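Local structure of succinylglutamate desuccinylase (Vibrio parahaemolyticus, 2BCO) at residues R114-K119 / T132-V137. The protein probably hydrolyses N-succinylglutamate to succinate and glutamate with the help of one zinc ion, the last step of arginine breakdown by the succinyltransferase pathway. Sequence-based numbering, arbitrary orientation.
Sequences RLFDEK and TLKLLV
The ring of Phe116 meets helix 125-141 edge-on, its rim pressed against Leu133 and Lys134. The tight part is the tip: CZ of Phe116 lies 3.6 Å from CD1 of Leu133, and CE1 of Phe116 is 3.9 Å from CB of the same leucine, an atom in the plane of the ring. Leucine suits this place because its CB points at the loop and its side chain also touches Ile94 of strand 90-95. With CG of Phe116 anti to the carbonyl carbon (chi1 -69°), the ring reaches out from the loop to the helix. A flat aromatic suits this buried place, since its edge packs against Leu133 and Lys134 while the ring stacks with Phe203 of helix 203-211. In this catalytic domain of the AspA/AstE family, related to zinc exopeptidases, the contact packs the loop before helix 125-141 against that helix, with the Phe116 side chain about 11 Å from the zinc ion. Farther along the rim the packing slackens, and beyond it, on the more exposed side, the contact turns polar. Lys134, extended beyond CG, runs past the ring in the opposite sense, with its CG 4.0 Å from CD1 of Phe116. A lysine fits here because its CG and CE lie beside CD1 of the ring while NZ travels on to water, which it meets as a donor at 2.6 Å. That water donates to Leu115 O at 2.8 Å and Asp117 O at 2.7 Å.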
loop_
_atom_site.group_PDB
_atom_site.type_symbol
_atom_site.label_atom_id
_atom_site.label_comp_id
_atom_site.label_asym_id
_atom_site.label_seq_id
_atom_site.Cartn_x
_atom_site.Cartn_y
_atom_site.Cartn_z
ATOM N N ARG A 114 -6.977 9.701 -0.909
ATOM C CA ARG A 114 -7.338 10.700 0.087
ATOM C C ARG A 114 -8.860 10.723 0.209
ATOM O O ARG A 114 -9.424 11.502 0.967
ATOM C CB ARG A 114 -6.846 12.084 -0.337
ATOM C CG ARG A 114 -5.431 12.403 0.114
ATOM C CD ARG A 114 -4.867 13.629 -0.601
ATOM N NE ARG A 114 -3.449 13.827 -0.299
ATOM C CZ ARG A 114 -2.622 14.580 -1.021
ATOM N NH1 ARG A 114 -3.061 15.214 -2.100
ATOM N NH2 ARG A 114 -1.348 14.693 -0.668
ATOM N N LEU A 115 -9.512 9.835 -0.528
ATOM C CA LEU A 115 -10.968 9.794 -0.586
ATOM C C LEU A 115 -11.696 8.696 0.169
ATOM O O LEU A 115 -12.874 8.468 -0.084
ATOM C CB LEU A 115 -11.392 9.739 -2.053
ATOM C CG LEU A 115 -10.754 10.817 -2.933
ATOM C CD1 LEU A 115 -11.195 10.645 -4.374
ATOM C CD2 LEU A 115 -11.160 12.189 -2.406
ATOM N N PHE A 116 -11.024 8.022 1.094
ATOM C CA PHE A 116 -11.675 6.956 1.842
ATOM C C PHE A 116 -12.163 7.347 3.235
ATOM O O PHE A 116 -12.805 6.537 3.895
ATOM C CB PHE A 116 -10.753 5.740 1.942
ATOM C CG PHE A 116 -10.538 5.044 0.633
ATOM C CD1 PHE A 116 -11.502 4.179 0.122
ATOM C CD2 PHE A 116 -9.394 5.304 -0.127
ATOM C CE1 PHE A 116 -11.332 3.575 -1.124
ATOM C CE2 PHE A 116 -9.215 4.707 -1.371
ATOM C CZ PHE A 116 -10.187 3.842 -1.877
ATOM N N ASP A 117 -11.866 8.564 3.687
ATOM C CA ASP A 117 -12.326 8.990 5.012
ATOM C C ASP A 117 -13.747 9.561 4.988
ATOM O O ASP A 117 -14.329 9.770 3.924
ATOM C CB ASP A 117 -11.358 10.004 5.646
ATOM C CG ASP A 117 -11.256 11.306 4.867
ATOM O OD1 ASP A 117 -10.557 12.219 5.353
ATOM O OD2 ASP A 117 -11.853 11.424 3.774
ATOM N N GLU A 118 -14.295 9.811 6.173
ATOM C CA GLU A 118 -15.655 10.323 6.306
ATOM C C GLU A 118 -15.879 11.817 6.047
ATOM O O GLU A 118 -16.993 12.303 6.218
ATOM C CB GLU A 118 -16.212 9.962 7.691
ATOM C CG GLU A 118 -16.607 8.499 7.849
ATOM C CD GLU A 118 -17.116 8.166 9.247
ATOM O OE1 GLU A 118 -16.329 8.268 10.214
ATOM O OE2 GLU A 118 -18.306 7.802 9.380
ATOM N N LYS A 119 -14.843 12.546 5.639
ATOM C CA LYS A 119 -15.000 13.976 5.363
ATOM C C LYS A 119 -15.833 14.185 4.101
ATOM O O LYS A 119 -16.127 13.232 3.382
ATOM C CB LYS A 119 -13.636 14.645 5.175
ATOM C CG LYS A 119 -12.736 14.597 6.399
ATOM C CD LYS A 119 -11.372 15.199 6.087
ATOM C CE LYS A 119 -10.394 14.986 7.231
ATOM N NZ LYS A 119 -9.035 15.492 6.897
ATOM N N THR A 132 -16.679 2.587 -5.197
ATOM C CA THR A 132 -16.721 1.200 -5.653
ATOM C C THR A 132 -15.731 0.318 -4.881
ATOM O O THR A 132 -16.027 -0.835 -4.584
ATOM C CB THR A 132 -16.384 1.074 -7.159
ATOM O OG1 THR A 132 -17.383 1.751 -7.934
ATOM C CG2 THR A 132 -16.333 -0.397 -7.575
ATOM N N LEU A 133 -14.557 0.857 -4.561
ATOM C CA LEU A 133 -13.556 0.080 -3.836
ATOM C C LEU A 133 -14.037 -0.309 -2.436
ATOM O O LEU A 133 -13.763 -1.417 -1.962
ATOM C CB LEU A 133 -12.232 0.852 -3.764
ATOM C CG LEU A 133 -11.572 1.081 -5.138
ATOM C CD1 LEU A 133 -10.368 1.998 -5.007
ATOM C CD2 LEU A 133 -11.156 -0.257 -5.744
ATOM N N LYS A 134 -14.765 0.590 -1.781
ATOM C CA LYS A 134 -15.278 0.294 -0.447
ATOM C C LYS A 134 -16.234 -0.890 -0.526
ATOM O O LYS A 134 -16.317 -1.689 0.406
ATOM C CB LYS A 134 -16.014 1.499 0.144
ATOM C CG LYS A 134 -15.205 2.775 0.223
ATOM C CD LYS A 134 -16.019 3.863 0.898
ATOM C CE LYS A 134 -15.241 5.158 1.000
ATOM N NZ LYS A 134 -16.047 6.228 1.663
ATOM N N LEU A 135 -16.956 -0.985 -1.640
ATOM C CA LEU A 135 -17.904 -2.077 -1.870
ATOM C C LEU A 135 -17.170 -3.412 -2.053
ATOM O O LEU A 135 -17.575 -4.432 -1.503
ATOM C CB LEU A 135 -18.749 -1.775 -3.114
ATOM C CG LEU A 135 -20.126 -1.115 -2.980
ATOM C CD1 LEU A 135 -20.197 -0.234 -1.752
ATOM C CD2 LEU A 135 -20.425 -0.318 -4.253
ATOM N N LEU A 136 -16.095 -3.396 -2.841
ATOM C CA LEU A 136 -15.299 -4.599 -3.088
ATOM C C LEU A 136 -14.725 -5.136 -1.782
ATOM O O LEU A 136 -14.639 -6.345 -1.583
ATOM C CB LEU A 136 -14.146 -4.291 -4.036
ATOM C CG LEU A 136 -14.494 -3.725 -5.409
ATOM C CD1 LEU A 136 -13.215 -3.539 -6.202
ATOM C CD2 LEU A 136 -15.438 -4.668 -6.140
ATOM N N VAL A 137 -14.316 -4.229 -0.901
ATOM C CA VAL A 137 -13.753 -4.621 0.377
ATOM C C VAL A 137 -14.825 -5.309 1.202
ATOM O O VAL A 137 -14.603 -6.388 1.765
ATOM C CB VAL A 137 -13.227 -3.391 1.163
ATOM C CG1 VAL A 137 -12.908 -3.783 2.601
ATOM C CG2 VAL A 137 -11.987 -2.839 0.488
HETATM O O HOH W 1 -15.152 8.649 1.611
#